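Local coordinates for CheC-like superfamily protein (Shewanella oneidensis, PDB 3H2D) that probably works in chemotaxis as a CheX-type phosphatase that removes the phosphoryl group from the response regulator CheY, at residues G45-M49 and T94-T98; S57-E63 and T146-C152. All blocks are in the same frame, centred on the assembly; numbering follows the deposited sequence. Where two conformers were deposited one is given.

Interaction 1. Residues G45-M49 and T94-T98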
ATOM      1  N   GLY B  45       4.745   2.911  -5.243  1.00 22.85           N
ATOM      2  CA  GLY B  45       5.354   2.509  -3.973  1.00 22.79           C
ATOM      3  C   GLY B  45       4.518   3.085  -2.823  1.00 22.66           C
ATOM      4  O   GLY B  45       4.248   4.278  -2.801  1.00 23.47           O
ATOM      5  N   LEU B  46       4.107   2.215  -1.897  1.00 21.60           N
ATOM      6  CA  LEU B  46       3.262   2.548  -0.760  1.00 23.72           C
ATOM      7  C   LEU B  46       3.959   2.135   0.541  1.00 22.35           C
ATOM      8  O   LEU B  46       4.584   1.072   0.602  1.00 25.50           O
ATOM      9  CB  LEU B  46       1.925   1.812  -0.830  1.00 24.69           C
ATOM     10  CG  LEU B  46       0.850   2.354  -1.774  1.00 29.95           C
ATOM     11  CD1 LEU B  46       1.315   2.267  -3.184  1.00 30.83           C
ATOM     12  CD2 LEU B  46      -0.449   1.516  -1.556  1.00 27.00           C
ATOM     13  N   ILE B  47       3.842   2.960   1.575  1.00 22.14           N
ATOM     14  CA  ILE B  47       4.460   2.680   2.857  1.00 20.71           C
ATOM     15  C   ILE B  47       3.701   3.360   3.970  1.00 22.32           C
ATOM     16  O   ILE B  47       3.213   4.478   3.828  1.00 23.28           O
ATOM     17  CB  ILE B  47       5.964   3.097   2.859  1.00 22.77           C
ATOM     18  CG1 ILE B  47       6.754   2.456   4.019  1.00 21.84           C
ATOM     19  CG2 ILE B  47       6.144   4.671   2.729  1.00 23.15           C
ATOM     20  CD1 ILE B  47       8.265   2.394   3.769  1.00 19.33           C
ATOM     21  N   GLY B  48       3.611   2.669   5.088  1.00 22.03           N
ATOM     22  CA  GLY B  48       3.035   3.242   6.310  1.00 22.06           C
ATOM     23  C   GLY B  48       4.082   3.872   7.195  1.00 22.67           C
ATOM     24  O   GLY B  48       5.268   3.512   7.138  1.00 23.16           O
HETATM   25  N   MSE B  49       3.614   4.802   8.042  1.00 22.24           N
HETATM   26  CA  MSE B  49       4.438   5.517   9.012  1.00 21.75           C
HETATM   27  C   MSE B  49       3.733   5.551  10.349  1.00 20.92           C
HETATM   28  O   MSE B  49       2.532   5.732  10.399  1.00 19.67           O
HETATM   29  CB  MSE B  49       4.680   6.940   8.555  1.00 22.90           C
HETATM   30  CG  MSE B  49       5.558   7.014   7.323  1.00 24.82           C
HETATM   31 SE   MSE B  49       5.542   8.797   6.532  0.75 22.14          SE
HETATM   32  CE  MSE B  49       3.753   8.720   5.719  1.00 27.39           C
ATOM     33  N   THR B  94      11.043   4.327  -2.812  1.00 23.15           N
ATOM     34  CA  THR B  94      10.101   4.589  -1.719  1.00 24.07           C
ATOM     35  C   THR B  94      10.814   4.693  -0.358  1.00 24.11           C
ATOM     36  O   THR B  94      10.522   5.620   0.463  1.00 23.73           O
ATOM     37  CB  THR B  94       9.011   3.499  -1.661  1.00 23.20           C
ATOM     38  OG1 THR B  94       8.315   3.475  -2.900  1.00 25.16           O
ATOM     39  CG2 THR B  94       8.020   3.773  -0.556  1.00 21.02           C
ATOM     40  N   ASN B  95      11.733   3.756  -0.104  1.00 23.16           N
ATOM     41  CA  ASN B  95      12.491   3.798   1.140  1.00 21.65           C
ATOM     42  C   ASN B  95      13.336   5.073   1.246  1.00 23.59           C
ATOM     43  O   ASN B  95      13.429   5.658   2.331  1.00 23.42           O
ATOM     44  CB  ASN B  95      13.443   2.617   1.268  1.00 24.47           C
ATOM     45  CG  ASN B  95      12.829   1.428   1.903  1.00 31.26           C
ATOM     46  OD1 ASN B  95      11.924   1.535   2.737  1.00 29.47           O
ATOM     47  ND2 ASN B  95      13.343   0.225   1.503  1.00 33.01           N
HETATM   48  N   MSE B  96      13.962   5.503   0.147  1.00 22.99           N
HETATM   49  CA  MSE B  96      14.806   6.704   0.213  1.00 25.32           C
HETATM   50  C   MSE B  96      14.004   8.001   0.351  1.00 24.25           C
HETATM   51  O   MSE B  96      14.440   8.901   1.055  1.00 21.54           O
HETATM   52  CB  MSE B  96      15.755   6.799  -1.004  1.00 28.17           C
HETATM   53  CG  MSE B  96      16.710   5.680  -1.069  1.00 31.46           C
HETATM   54 SE   MSE B  96      17.977   6.026  -2.548  0.75 29.74          SE
HETATM   55  CE  MSE B  96      16.862   5.456  -3.994  1.00 24.54           C
ATOM     56  N   VAL B  97      12.845   8.099  -0.311  1.00 21.71           N
ATOM     57  CA  VAL B  97      11.955   9.259  -0.156  1.00 21.86           C
ATOM     58  C   VAL B  97      11.459   9.393   1.302  1.00 21.66           C
ATOM     59  O   VAL B  97      11.523  10.471   1.936  1.00 19.25           O
ATOM     60  CB  VAL B  97      10.773   9.176  -1.153  1.00 22.83           C
ATOM     61  CG1 VAL B  97       9.686  10.279  -0.857  1.00 22.46           C
ATOM     62  CG2 VAL B  97      11.330   9.293  -2.576  1.00 21.97           C
ATOM     63  N   THR B  98      10.985   8.269   1.831  1.00 19.91           N
ATOM     64  CA  THR B  98      10.423   8.206   3.182  1.00 20.69           C
ATOM     65  C   THR B  98      11.493   8.403   4.207  1.00 21.97           C
ATOM     66  O   THR B  98      11.296   9.118   5.182  1.00 19.49           O
ATOM     67  CB  THR B  98       9.758   6.851   3.430  1.00 22.42           C
ATOM     68  OG1 THR B  98       8.879   6.578   2.333  1.00 25.47           O
ATOM     69  CG2 THR B  98       8.902   6.876   4.772  1.00 24.05           C
TER

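Interaction 2. Residues S57-E63 and T146-C152. With GOL (glycerol), chain D.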
ATOM      1  N   SER B  57       0.321   7.514   5.955  1.00 21.51           N
ATOM      2  CA  SER B  57       0.576   6.756   4.746  1.00 23.32           C
ATOM      3  C   SER B  57       1.174   7.653   3.684  1.00 22.49           C
ATOM      4  O   SER B  57       0.856   8.837   3.615  1.00 22.76           O
ATOM      5  CB  SER B  57      -0.759   6.157   4.227  1.00 22.57           C
ATOM      6  OG  SER B  57      -1.809   7.153   4.159  1.00 24.09           O
ATOM      7  N   LEU B  58       2.068   7.071   2.880  1.00 24.19           N
ATOM      8  CA  LEU B  58       2.672   7.698   1.706  1.00 22.33           C
ATOM      9  C   LEU B  58       2.525   6.778   0.498  1.00 21.63           C
ATOM     10  O   LEU B  58       2.720   5.582   0.616  1.00 22.95           O
ATOM     11  CB  LEU B  58       4.159   7.892   1.945  1.00 22.23           C
ATOM     12  CG  LEU B  58       5.046   8.260   0.757  1.00 25.40           C
ATOM     13  CD1 LEU B  58       4.664   9.654   0.230  1.00 28.57           C
ATOM     14  CD2 LEU B  58       6.493   8.213   1.196  1.00 30.56           C
ATOM     15  N   SER B  59       2.144   7.356  -0.639  1.00 22.91           N
ATOM     16  CA  SER B  59       2.165   6.668  -1.951  1.00 20.58           C
ATOM     17  C   SER B  59       2.920   7.521  -2.969  1.00 21.23           C
ATOM     18  O   SER B  59       2.787   8.738  -2.995  1.00 22.07           O
ATOM     19  CB  SER B  59       0.769   6.295  -2.482  1.00 22.41           C
ATOM     20  OG  SER B  59      -0.046   7.416  -2.721  1.00 21.99           O
ATOM     21  N   ILE B  60       3.732   6.859  -3.787  1.00 22.69           N
ATOM     22  CA  ILE B  60       4.434   7.500  -4.888  1.00 22.42           C
ATOM     23  C   ILE B  60       4.038   6.697  -6.129  1.00 22.80           C
ATOM     24  O   ILE B  60       4.372   5.548  -6.239  1.00 23.61           O
ATOM     25  CB  ILE B  60       5.964   7.448  -4.717  1.00 21.53           C
ATOM     26  CG1 ILE B  60       6.409   7.984  -3.354  1.00 25.04           C
ATOM     27  CG2 ILE B  60       6.703   8.226  -5.816  1.00 25.40           C
ATOM     28  CD1 ILE B  60       7.922   7.625  -3.059  1.00 26.36           C
ATOM     29  N   THR B  61       3.402   7.354  -7.077  1.00 22.11           N
ATOM     30  CA  THR B  61       2.807   6.686  -8.231  1.00 23.48           C
ATOM     31  C   THR B  61       3.470   7.199  -9.491  1.00 22.96           C
ATOM     32  O   THR B  61       3.700   8.404  -9.574  1.00 23.01           O
ATOM     33  CB  THR B  61       1.294   6.971  -8.252  1.00 24.53           C
ATOM     34  OG1 THR B  61       0.693   6.405  -7.061  1.00 24.17           O
ATOM     35  CG2 THR B  61       0.606   6.388  -9.528  1.00 23.94           C
ATOM     36  N   PHE B  62       3.795   6.292 -10.417  1.00 20.77           N
ATOM     37  CA  PHE B  62       4.479   6.598 -11.676  1.00 21.61           C
ATOM     38  C   PHE B  62       3.751   6.008 -12.893  1.00 22.22           C
ATOM     39  O   PHE B  62       3.287   4.858 -12.844  1.00 23.45           O
ATOM     40  CB  PHE B  62       5.896   6.011 -11.726  1.00 23.53           C
ATOM     41  CG  PHE B  62       6.816   6.431 -10.607  1.00 24.64           C
ATOM     42  CD1 PHE B  62       6.871   5.686  -9.436  1.00 23.98           C
ATOM     43  CD2 PHE B  62       7.665   7.523 -10.735  1.00 26.68           C
ATOM     44  CE1 PHE B  62       7.748   6.061  -8.402  1.00 29.90           C
ATOM     45  CE2 PHE B  62       8.550   7.874  -9.715  1.00 25.48           C
ATOM     46  CZ  PHE B  62       8.590   7.125  -8.564  1.00 23.09           C
ATOM     47  N   GLU B  63       3.731   6.735 -14.017  1.00 24.42           N
ATOM     48  CA  GLU B  63       3.394   6.132 -15.302  1.00 23.37           C
ATOM     49  C   GLU B  63       4.534   5.270 -15.788  1.00 22.05           C
ATOM     50  O   GLU B  63       5.685   5.516 -15.445  1.00 21.75           O
ATOM     51  CB  GLU B  63       3.045   7.215 -16.357  1.00 23.29           C
ATOM     52  CG  GLU B  63       1.696   7.802 -16.058  1.00 24.61           C
ATOM     53  CD  GLU B  63       1.332   8.987 -16.899  1.00 25.26           C
ATOM     54  OE1 GLU B  63       2.240   9.619 -17.475  1.00 22.91           O
ATOM     55  OE2 GLU B  63       0.119   9.305 -16.932  1.00 31.63           O
ATOM     56  N   THR B 146       3.903  11.357 -15.999  1.00 23.38           N
ATOM     57  CA  THR B 146       3.514  11.944 -14.719  1.00 23.94           C
ATOM     58  C   THR B 146       3.754  11.029 -13.504  1.00 23.43           C
ATOM     59  O   THR B 146       3.638   9.800 -13.571  1.00 22.55           O
ATOM     60  CB  THR B 146       2.011  12.352 -14.779  1.00 25.94           C
ATOM     61  OG1 THR B 146       1.772  13.084 -16.006  1.00 26.19           O
ATOM     62  CG2 THR B 146       1.627  13.184 -13.555  1.00 27.76           C
ATOM     63  N   ALA B 147       4.096  11.649 -12.376  1.00 24.22           N
ATOM     64  CA  ALA B 147       4.143  10.973 -11.103  1.00 23.54           C
ATOM     65  C   ALA B 147       3.318  11.774 -10.104  1.00 23.30           C
ATOM     66  O   ALA B 147       3.002  12.933 -10.343  1.00 22.25           O
ATOM     67  CB  ALA B 147       5.616  10.756 -10.609  1.00 24.07           C
ATOM     68  N   PHE B 148       2.948  11.130  -9.010  1.00 22.77           N
ATOM     69  CA  PHE B 148       2.217  11.761  -7.906  1.00 23.30           C
ATOM     70  C   PHE B 148       2.756  11.268  -6.580  1.00 24.59           C
ATOM     71  O   PHE B 148       3.048  10.075  -6.432  1.00 24.55           O
ATOM     72  CB  PHE B 148       0.721  11.387  -7.930  1.00 23.62           C
ATOM     73  CG  PHE B 148       0.027  11.706  -9.197  1.00 24.68           C
ATOM     74  CD1 PHE B 148      -0.043  10.784 -10.191  1.00 25.94           C
ATOM     75  CD2 PHE B 148      -0.591  12.931  -9.375  1.00 25.58           C
ATOM     76  CE1 PHE B 148      -0.725  11.064 -11.353  1.00 29.11           C
ATOM     77  CE2 PHE B 148      -1.263  13.217 -10.523  1.00 27.14           C
ATOM     78  CZ  PHE B 148      -1.327  12.295 -11.516  1.00 29.50           C
ATOM     79  N   ILE B 149       2.891  12.188  -5.623  1.00 24.81           N
ATOM     80  CA  ILE B 149       3.072  11.825  -4.237  1.00 25.59           C
ATOM     81  C   ILE B 149       1.788  12.171  -3.521  1.00 23.22           C
ATOM     82  O   ILE B 149       1.210  13.215  -3.757  1.00 24.00           O
ATOM     83  CB  ILE B 149       4.216  12.602  -3.516  1.00 25.80           C
ATOM     84  CG1 ILE B 149       5.573  12.145  -3.952  1.00 32.09           C
ATOM     85  CG2 ILE B 149       4.119  12.399  -2.000  1.00 31.21           C
ATOM     86  CD1 ILE B 149       6.715  13.117  -3.475  1.00 30.07           C
ATOM     87  N   GLU B 150       1.318  11.255  -2.689  1.00 23.15           N
ATOM     88  CA  GLU B 150       0.254  11.526  -1.761  1.00 23.08           C
ATOM     89  C   GLU B 150       0.671  11.133  -0.334  1.00 22.81           C
ATOM     90  O   GLU B 150       1.186  10.029  -0.114  1.00 22.92           O
ATOM     91  CB  GLU B 150      -1.033  10.810  -2.180  1.00 23.48           C
ATOM     92  CG  GLU B 150      -2.233  11.151  -1.296  1.00 24.33           C
ATOM     93  CD  GLU B 150      -3.595  10.627  -1.768  1.00 28.03           C
ATOM     94  OE1 GLU B 150      -3.702  10.060  -2.888  1.00 28.79           O
ATOM     95  OE2 GLU B 150      -4.570  10.797  -0.982  1.00 31.72           O
ATOM     96  N   VAL B 151       0.439  12.032   0.624  0.50 22.93           N
ATOM     97  CA  VAL B 151       0.629  11.703   2.039  0.50 22.58           C
ATOM     98  C   VAL B 151      -0.663  11.951   2.830  0.50 23.19           C
ATOM     99  O   VAL B 151      -1.479  12.811   2.478  0.50 24.27           O
ATOM    100  CB  VAL B 151       1.841  12.474   2.659  0.50 23.17           C
ATOM    101  CG1 VAL B 151       1.443  13.875   3.107  0.50 18.14           C
ATOM    102  CG2 VAL B 151       2.399  11.710   3.838  0.50 23.28           C
ATOM    103  N   CYS B 152      -0.857  11.193   3.898  1.00 24.43           N
ATOM    104  CA  CYS B 152      -2.024  11.383   4.781  1.00 26.38           C
ATOM    105  C   CYS B 152      -1.583  11.060   6.177  1.00 28.96           C
ATOM    106  O   CYS B 152      -0.885  10.083   6.366  1.00 28.15           O
ATOM    107  CB  CYS B 152      -3.141  10.455   4.379  1.00 27.82           C
ATOM    108  SG  CYS B 152      -4.703  10.808   5.210  1.00 34.52           S
TER
HETATM  109  C1  GOL D 156       1.138  12.398 -19.314  1.00 38.98           C
HETATM  110  O1  GOL D 156       1.439  11.046 -19.598  1.00 39.08           O
HETATM  111  C2  GOL D 156      -0.233  12.613 -18.665  1.00 43.50           C
HETATM  112  O2  GOL D 156      -0.420  11.751 -17.552  1.00 39.98           O
HETATM  113  C3  GOL D 156      -1.389  12.384 -19.623  1.00 44.87           C
HETATM  114  O3  GOL D 156      -2.611  12.404 -18.908  1.00 46.90           O
HETATM  115  O   HOH W   1       0.443   8.294  -5.128  1.00 19.71           O

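Interaction 1. Residues G45-M49 and T94-T98
I47 packs against T94, N95 and T98, where strand 43-51 lies against helix 84-107. The two short axes come within 9.1 Å and cross at -46°.

The van der Waals packing centres on I47. Its CG2 lies alongside both threonines, 3.9 Å from T94 CG2 and 3.4 Å from T98 OG1. Its longer branch leaves anti to the backbone N (chi1 -163°). This carries CD1 out to N95, where it stops 3.9 Å from OD1. The I47 side chain runs square to that of N95 but antiparallel to that of T94, so these two lie side by side. One turn on, T98 CG2 meets CG of M49, a selenomethionine, at 4.2 Å.

The backbone of G45 makes a closer fit. Its CA is 3.3 Å from T94 OG1, and any CB here would run into that hydroxyl. The missing side chain lets the helix come close at this end.

No hydrogen bond joins the segments. Both threonine hydroxyls are satisfied within the helix. T98 OG1 donates to T94 O at 2.7 Å, and T98 N reaches the same oxygen from the opposite face of its plane. T94 OG1 is hydrogen-bonded to V90 O. A valine in place of T98 would probably leave T94 O with one donor fewer and the I47 methyl without its hydroxyl neighbour.

F112 and M114 also touch T98, and L58 covers it from the next strand. Each threonine hydroxyl bonds a carbonyl of its own helix and, so satisfied, can pack against strand hydrocarbon alongside the methyls.

Interaction 2. Residues S57-E63 and T146-C152
F62 sets its ring obliquely beside the small side chain of A147, with CD2 3.8 Å from A147 CB. The bulky ring thus pairs with a very small neighbour. Further along the same face, I149 fits between L58 and I60. Its CG2 meets L58 CD1 at 3.6 Å, and its CG1 turns to I60 CG1 at 4.3 Å. L58 leaves with CG anti to the backbone N (chi1 167°), which helps bring CD1 over to the other strand. This apolar face lies toward the helical side, where V97 packs on I60.

The other face is more polar. The S57 and S59 hydroxyls sit beside the CB atoms of C152 and E150. Both are also hydrogen-bonded to H129, S57 OG at ND1 and S59 OG at NE2. S59 OG lies 2.6 Å from a water. T61 OG1 lies 2.7 Å from the same water and is also hydrogen-bonded to S44 OG. Partly exposed F148 stands beside T61 on this face. E150 extends away from the serine and ends in a salt bridge with K34.

Strands 54-62 and 145-153 run antiparallel. S57 with C152, S59 with E150, and T61 with F148 are hydrogen-bonded pairs, each with two backbone bonds.

E63, at the N-cap position of helix 64-75, continues the pairing with its side chain. T146 N donates to E63 OE1 at 2.8 Å, from 58° above the carboxylate plane, while E63 N is hydrogen-bonded to T146 O. A glycerol, probably from the crystallisation liquor, sits at this end: its O1 and O2 donate to the two carboxylate oxygens, and T146 OG1 donates to O2 at 3.0 Å.

Regular backbone bonding thus carries one hydrocarbon face and one mainly polar face whose hydroxyls are satisfied by H129, S44 and a water.

Strands 43-51 and 54-62 are neighbours in the antiparallel sheet, so interaction 1 and the apolar face of interaction 2 share one core. G45 pairs with I60 and I47 with L58 through the backbone, and M49 CE packs on S57. Interaction 1 fixes helix 84-107 to the sheet by side chains, with no hydrogen bond across it. Interaction 2 joins two strands within the sheet and rests chiefly on backbone hydrogen bonds. Interaction 1 is buried almost throughout. Interaction 2 is buried along most of its length but more open at E63, T146 and F148, with glycerol at the first two. Both also touch the second subunit: L46 and S59 pack on its M118.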